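Poly-beta-hydroxybuterate polymerase (Cupriavidus necator, PDB 5T6O) is the catalytic domain, with an alpha/beta hydrolase fold, of the class I synthase that polymerises hydroxybutyrate units into polyhydroxybutyrate, probably by acyl transfer. Local coordinates at residues S87-Y92 with Y237-R242; Y92-A97 with A133-H138. The protein carries 1 engineered substitution. All blocks are in the same frame, centred on the assembly; numbering follows the deposited sequence.

How the contacts relate
Both contacts use the opening turns of helix 89-108 and overlap at Y92, yet their centres lie 15 Å apart and they reach different partners. Contact 1 is a largely buried aromatic stack between W89 and helix 234-246, with 213 Å² buried and no hydrogen bond across it. Contact 2 is a surface salt bridge between E94 and R135, just beyond helix 120-134, with 86 Å² buried. Along the chain, contact 2 is nested inside the loop closed by contact 1. The chemistry follows the place in the fold: flat rings where helices meet in the interior, and a charged pair at the surface, reaching from helix 89-108 to the residue just after helix 120-134.

Contact 1: S87-Y92 with Y237-R242; sequences STWDDY and YCWYLR. With SO4 (sulfate ion), chain D.
W89 presents its indole to W239 and Y240 and supplies 104 of the 213 Å² buried between the segments. The residue before it, T88, caps the helix. T88 OG1 accepts from D91 N at 2.9 Å, and T88 N returns a bond to D91 OD2 at 3.0 Å, reaching that oxygen from above the carboxylate plane; the reciprocal pair is a capping box and closes the first turn of the helix, from which W89 projects. At W89, chi1 of 172° sets CG opposite the backbone N and directs the indole at helix 234-246. Its five-membered ring lies face to face with the six-membered ring of W239, centroids 3.5 Å apart and planes at 12°. W89 CE2 and W239 CZ3 approach to 3.3 Å, while W89 CB lies over the face of the W239 five-membered ring, 4.0 Å from its centroid, in a CH-pi contact. The far rim of the indole reaches Y240, W89 CZ3 to Y240 CD1 being 3.8 Å; these planes are nearly parallel, but the rings are slid apart and barely overlap. In the alpha/beta hydrolase fold this joins a core helix to helix 234-246, part of the insertion between strands 140-146 and 272-277. Beyond the stack, sulfate O4 lies at the edge of the W239 indole, 3.2 Å from W239 CD1. R242 NH1 donates to sulfate O2 at 2.9 Å; C182 N, whose residue is disulfide-bonded to C238, and H243 NE2 also bind this ion, probably from the crystallisation liquor. On the first segment, D90 follows W89 and sets OD1 at the indole edge, in plane, while OD2 accepts from C259 N.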
loop_
_atom_site.group_PDB
_atom_site.type_symbol
_atom_site.label_atom_id
_atom_site.label_comp_id
_atom_site.label_asym_id
_atom_site.label_seq_id
_atom_site.Cartn_x
_atom_site.Cartn_y
_atom_site.Cartn_z
ATOM N N SER A 87 -9.425 -13.506 -35.320
ATOM C CA SER A 87 -10.687 -13.174 -34.669
ATOM C C SER A 87 -10.534 -11.951 -33.774
ATOM O O SER A 87 -9.510 -11.770 -33.114
ATOM C CB SER A 87 -11.182 -14.350 -33.827
ATOM O OG SER A 87 -11.297 -15.526 -34.610
ATOM N N THR A 88 -11.582 -11.136 -33.720
ATOM C CA THR A 88 -11.553 -9.855 -33.032
ATOM C C THR A 88 -12.431 -9.893 -31.792
ATOM O O THR A 88 -13.238 -10.804 -31.598
ATOM C CB THR A 88 -12.031 -8.734 -33.956
ATOM O OG1 THR A 88 -13.412 -8.961 -34.282
ATOM C CG2 THR A 88 -11.199 -8.710 -35.226
ATOM N N TRP A 89 -12.274 -8.861 -30.959
ATOM C CA TRP A 89 -13.182 -8.689 -29.829
ATOM C C TRP A 89 -14.629 -8.622 -30.308
ATOM O O TRP A 89 -15.512 -9.244 -29.708
ATOM C CB TRP A 89 -12.806 -7.436 -29.036
ATOM C CG TRP A 89 -13.780 -7.045 -27.943
ATOM C CD1 TRP A 89 -14.853 -6.207 -28.066
ATOM C CD2 TRP A 89 -13.741 -7.447 -26.567
ATOM N NE1 TRP A 89 -15.489 -6.069 -26.856
ATOM C CE2 TRP A 89 -14.830 -6.821 -25.919
ATOM C CE3 TRP A 89 -12.894 -8.281 -25.820
ATOM C CZ2 TRP A 89 -15.094 -6.999 -24.564
ATOM C CZ3 TRP A 89 -13.155 -8.458 -24.472
ATOM C CH2 TRP A 89 -14.251 -7.819 -23.856
ATOM N N ASP A 90 -14.882 -7.899 -31.411
ATOM C CA ASP A 90 -16.234 -7.793 -31.960
ATOM C C ASP A 90 -16.756 -9.145 -32.432
ATOM O O ASP A 90 -17.945 -9.450 -32.268
ATOM C CB ASP A 90 -16.272 -6.785 -33.115
ATOM C CG ASP A 90 -16.221 -5.346 -32.633
ATOM O OD1 ASP A 90 -15.714 -5.114 -31.524
ATOM O OD2 ASP A 90 -16.697 -4.450 -33.357
ATOM N N ASP A 91 -15.891 -9.959 -33.044
ATOM C CA ASP A 91 -16.318 -11.285 -33.481
ATOM C C ASP A 91 -16.875 -12.075 -32.310
ATOM O O ASP A 91 -17.921 -12.733 -32.419
ATOM C CB ASP A 91 -15.152 -12.057 -34.098
ATOM C CG ASP A 91 -14.721 -11.531 -35.451
ATOM O OD1 ASP A 91 -15.505 -10.831 -36.136
ATOM O OD2 ASP A 91 -13.569 -11.853 -35.829
ATOM N N TYR A 92 -16.163 -12.038 -31.183
ATOM C CA TYR A 92 -16.574 -12.794 -30.006
ATOM C C TYR A 92 -17.870 -12.249 -29.435
ATOM O O TYR A 92 -18.709 -13.017 -28.959
ATOM C CB TYR A 92 -15.466 -12.761 -28.953
ATOM C CG TYR A 92 -14.428 -13.857 -29.114
ATOM C CD1 TYR A 92 -13.813 -14.093 -30.334
ATOM C CD2 TYR A 92 -14.071 -14.657 -28.035
ATOM C CE1 TYR A 92 -12.862 -15.090 -30.478
ATOM C CE2 TYR A 92 -13.118 -15.657 -28.169
ATOM C CZ TYR A 92 -12.521 -15.869 -29.385
ATOM O OH TYR A 92 -11.576 -16.869 -29.510
ATOM N N TYR A 237 -6.868 -10.232 -28.149
ATOM C CA TYR A 237 -5.978 -9.944 -27.028
ATOM C C TYR A 237 -5.483 -8.501 -27.084
ATOM O O TYR A 237 -5.410 -7.816 -26.058
ATOM C CB TYR A 237 -4.840 -10.975 -27.083
ATOM C CG TYR A 237 -3.697 -10.909 -26.091
ATOM C CD1 TYR A 237 -3.801 -10.238 -24.887
ATOM C CD2 TYR A 237 -2.497 -11.557 -26.378
ATOM C CE1 TYR A 237 -2.730 -10.197 -24.001
ATOM C CE2 TYR A 237 -1.430 -11.524 -25.504
ATOM C CZ TYR A 237 -1.544 -10.833 -24.322
ATOM O OH TYR A 237 -0.473 -10.799 -23.451
ATOM N N CYS A 238 -5.166 -8.013 -28.286
ATOM C CA CYS A 238 -4.745 -6.624 -28.461
ATOM C C CYS A 238 -5.827 -5.658 -27.993
ATOM O O CYS A 238 -5.560 -4.718 -27.230
ATOM C CB CYS A 238 -4.401 -6.394 -29.938
ATOM S SG CYS A 238 -4.031 -4.687 -30.413
ATOM N N TRP A 239 -7.063 -5.877 -28.445
ATOM C CA TRP A 239 -8.163 -4.973 -28.104
ATOM C C TRP A 239 -8.426 -4.984 -26.608
ATOM O O TRP A 239 -8.575 -3.930 -25.982
ATOM C CB TRP A 239 -9.426 -5.380 -28.871
ATOM C CG TRP A 239 -10.566 -4.410 -28.776
ATOM C CD1 TRP A 239 -10.957 -3.508 -29.727
ATOM C CD2 TRP A 239 -11.470 -4.244 -27.672
ATOM N NE1 TRP A 239 -12.045 -2.790 -29.279
ATOM C CE2 TRP A 239 -12.375 -3.221 -28.023
ATOM C CE3 TRP A 239 -11.598 -4.857 -26.422
ATOM C CZ2 TRP A 239 -13.394 -2.797 -27.169
ATOM C CZ3 TRP A 239 -12.609 -4.432 -25.577
ATOM C CH2 TRP A 239 -13.492 -3.411 -25.958
ATOM N N TYR A 240 -8.499 -6.180 -26.020
ATOM C CA TYR A 240 -8.745 -6.296 -24.585
ATOM C C TYR A 240 -7.672 -5.575 -23.776
ATOM O O TYR A 240 -7.982 -4.753 -22.906
ATOM C CB TYR A 240 -8.819 -7.779 -24.225
ATOM C CG TYR A 240 -9.161 -8.065 -22.784
ATOM C CD1 TYR A 240 -10.279 -7.492 -22.183
ATOM C CD2 TYR A 240 -8.382 -8.933 -22.037
ATOM C CE1 TYR A 240 -10.592 -7.766 -20.860
ATOM C CE2 TYR A 240 -8.687 -9.208 -20.710
ATOM C CZ TYR A 240 -9.791 -8.625 -20.133
ATOM O OH TYR A 240 -10.089 -8.905 -18.811
ATOM N N LEU A 241 -6.396 -5.837 -24.072
ATOM C CA LEU A 241 -5.314 -5.170 -23.348
ATOM C C LEU A 241 -5.374 -3.657 -23.534
ATOM O O LEU A 241 -5.231 -2.898 -22.572
ATOM C CB LEU A 241 -3.966 -5.710 -23.830
ATOM C CG LEU A 241 -2.796 -5.876 -22.873
ATOM C CD1 LEU A 241 -3.212 -6.712 -21.673
ATOM C CD2 LEU A 241 -1.630 -6.538 -23.616
ATOM N N ARG A 242 -5.576 -3.200 -24.774
ATOM C CA ARG A 242 -5.517 -1.768 -25.057
ATOM C C ARG A 242 -6.659 -1.008 -24.391
ATOM O O ARG A 242 -6.432 0.015 -23.730
ATOM C CB ARG A 242 -5.552 -1.536 -26.571
ATOM C CG ARG A 242 -5.707 -0.069 -26.982
ATOM C CD ARG A 242 -5.579 0.039 -28.494
ATOM N NE ARG A 242 -4.205 -0.208 -28.918
ATOM C CZ ARG A 242 -3.835 -0.378 -30.182
ATOM N NH1 ARG A 242 -4.749 -0.367 -31.145
ATOM N NH2 ARG A 242 -2.557 -0.572 -30.478
HETATM S S SO4 D . -8.390 -1.147 -32.245
HETATM O O1 SO4 D . -9.566 -0.335 -32.548
HETATM O O2 SO4 D . -7.664 -0.512 -31.140
HETATM O O3 SO4 D . -7.521 -1.272 -33.415
HETATM O O4 SO4 D . -8.807 -2.505 -31.895
#

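Contact 2: Y92-A97 with A133-H138; sequences YIEHAA and AARGEH
E94 and R135 meet as a bidentate salt bridge, the guanidinium offering NH1 and NH2 end-on to the two carboxylate oxygens. R135 NH1 to E94 OE1 is 2.6 Å, and R135 NH2 to E94 OE2 is the longer arm at 3.2 Å. Both oxygens use their syn lone pairs, both bonds are close to straight, and the carboxylate and guanidinium planes are nearly coplanar. The twin bonds therefore fix the rotation of each flat group about its own axis. Two different chain shapes make the reach possible. R135 starts with CG anti to the carbonyl carbon (chi1 -62°), then runs extended from CG to NE and spans most of the 12.5 Å between E94 CA and R135 CA. E94 turns CG anti to the backbone N (chi1 -170°) and folds at chi2 (74°); its CG lies over one face of the H95 ring, toward the rim. R135 NH1 has a further, weak bond to C259 O. Backbone turns frame the pair: a wider pi-type turn, A97 N to Y92 O at 3.1 Å, lies around E94, and G136, with positive phi, closes helix 120-134 in a Schellman motif right after R135. The bridge thus ties helix 89-108 to the end of helix 120-134, two helices connected through strand 113-118, while A97 packs on I124 and A128.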
loop_
_atom_site.group_PDB
_atom_site.type_symbol
_atom_site.label_atom_id
_atom_site.label_comp_id
_atom_site.label_asym_id
_atom_site.label_seq_id
_atom_site.Cartn_x
_atom_site.Cartn_y
_atom_site.Cartn_z
ATOM N N TYR A 92 -16.163 -12.038 -31.183
ATOM C CA TYR A 92 -16.574 -12.794 -30.006
ATOM C C TYR A 92 -17.870 -12.249 -29.435
ATOM O O TYR A 92 -18.709 -13.017 -28.959
ATOM C CB TYR A 92 -15.466 -12.761 -28.953
ATOM C CG TYR A 92 -14.428 -13.857 -29.114
ATOM C CD1 TYR A 92 -13.813 -14.093 -30.334
ATOM C CD2 TYR A 92 -14.071 -14.657 -28.035
ATOM C CE1 TYR A 92 -12.862 -15.090 -30.478
ATOM C CE2 TYR A 92 -13.118 -15.657 -28.169
ATOM C CZ TYR A 92 -12.521 -15.869 -29.385
ATOM O OH TYR A 92 -11.576 -16.869 -29.510
ATOM N N ILE A 93 -18.042 -10.925 -29.455
ATOM C CA ILE A 93 -19.272 -10.327 -28.943
ATOM C C ILE A 93 -20.466 -10.781 -29.771
ATOM O O ILE A 93 -21.488 -11.226 -29.230
ATOM C CB ILE A 93 -19.158 -8.789 -28.916
ATOM C CG1 ILE A 93 -18.042 -8.341 -27.959
ATOM C CG2 ILE A 93 -20.488 -8.168 -28.507
ATOM C CD1 ILE A 93 -18.263 -8.757 -26.502
ATOM N N GLU A 94 -20.346 -10.685 -31.101
ATOM C CA GLU A 94 -21.471 -10.988 -31.983
ATOM C C GLU A 94 -21.725 -12.489 -32.077
ATOM O O GLU A 94 -22.863 -12.949 -31.921
ATOM C CB GLU A 94 -21.206 -10.426 -33.378
ATOM C CG GLU A 94 -22.424 -10.486 -34.269
ATOM C CD GLU A 94 -23.455 -9.440 -33.887
ATOM O OE1 GLU A 94 -23.134 -8.232 -34.006
ATOM O OE2 GLU A 94 -24.573 -9.820 -33.465
ATOM N N HIS A 95 -20.683 -13.265 -32.362
ATOM C CA HIS A 95 -20.873 -14.656 -32.745
ATOM C C HIS A 95 -20.799 -15.625 -31.574
ATOM O O HIS A 95 -21.004 -16.827 -31.771
ATOM C CB HIS A 95 -19.850 -15.032 -33.817
ATOM C CG HIS A 95 -19.933 -14.175 -35.035
ATOM N ND1 HIS A 95 -21.080 -14.081 -35.797
ATOM C CD2 HIS A 95 -19.025 -13.356 -35.613
ATOM C CE1 HIS A 95 -20.868 -13.245 -36.800
ATOM N NE2 HIS A 95 -19.630 -12.792 -36.711
ATOM N N ALA A 96 -20.522 -15.137 -30.364
ATOM C CA ALA A 96 -20.549 -16.014 -29.204
ATOM C C ALA A 96 -21.452 -15.457 -28.110
ATOM O O ALA A 96 -22.423 -16.112 -27.731
ATOM C CB ALA A 96 -19.132 -16.250 -28.676
ATOM N N ALA A 97 -21.174 -14.255 -27.599
ATOM C CA ALA A 97 -21.972 -13.744 -26.483
ATOM C C ALA A 97 -23.404 -13.443 -26.916
ATOM O O ALA A 97 -24.366 -13.947 -26.322
ATOM C CB ALA A 97 -21.320 -12.494 -25.884
ATOM N N ALA A 133 -28.637 -3.425 -26.047
ATOM C CA ALA A 133 -29.525 -2.342 -25.616
ATOM C C ALA A 133 -29.518 -1.196 -26.622
ATOM O O ALA A 133 -30.569 -0.621 -26.924
ATOM C CB ALA A 133 -29.126 -1.836 -24.224
ATOM N N ALA A 134 -28.341 -0.861 -27.160
ATOM C CA ALA A 134 -28.261 0.158 -28.201
ATOM C C ALA A 134 -29.016 -0.245 -29.464
ATOM O O ALA A 134 -29.419 0.627 -30.240
ATOM C CB ALA A 134 -26.792 0.453 -28.521
ATOM N N ARG A 135 -29.206 -1.543 -29.699
ATOM C CA ARG A 135 -30.052 -2.024 -30.786
ATOM C C ARG A 135 -31.529 -2.061 -30.405
ATOM O O ARG A 135 -32.346 -2.522 -31.207
ATOM C CB ARG A 135 -29.602 -3.430 -31.227
ATOM C CG ARG A 135 -28.172 -3.508 -31.770
ATOM C CD ARG A 135 -27.791 -4.936 -32.191
ATOM N NE ARG A 135 -26.439 -4.999 -32.744
ATOM C CZ ARG A 135 -25.745 -6.122 -32.919
ATOM N NH1 ARG A 135 -24.515 -6.076 -33.424
ATOM N NH2 ARG A 135 -26.271 -7.294 -32.589
ATOM N N GLY A 136 -31.887 -1.599 -29.207
ATOM C CA GLY A 136 -33.258 -1.695 -28.748
ATOM C C GLY A 136 -33.672 -3.062 -28.247
ATOM O O GLY A 136 -34.873 -3.340 -28.168
ATOM N N GLU A 137 -32.720 -3.925 -27.898
ATOM C CA GLU A 137 -33.003 -5.291 -27.477
ATOM C C GLU A 137 -32.631 -5.475 -26.013
ATOM O O GLU A 137 -31.528 -5.106 -25.594
ATOM C CB GLU A 137 -32.240 -6.300 -28.334
ATOM C CG GLU A 137 -32.806 -6.491 -29.729
ATOM C CD GLU A 137 -31.880 -7.326 -30.591
ATOM O OE1 GLU A 137 -31.103 -6.740 -31.372
ATOM O OE2 GLU A 137 -31.905 -8.567 -30.463
ATOM N N HIS A 138 -33.545 -6.064 -25.249
ATOM C CA HIS A 138 -33.392 -6.235 -23.805
ATOM C C HIS A 138 -33.730 -7.676 -23.448
ATOM O O HIS A 138 -34.786 -7.962 -22.868
ATOM C CB HIS A 138 -34.278 -5.235 -23.061
ATOM C CG HIS A 138 -34.051 -3.816 -23.485
ATOM N ND1 HIS A 138 -33.026 -3.044 -22.981
ATOM C CD2 HIS A 138 -34.685 -3.044 -24.399
ATOM C CE1 HIS A 138 -33.059 -1.847 -23.539
ATOM N NE2 HIS A 138 -34.051 -1.823 -24.411
#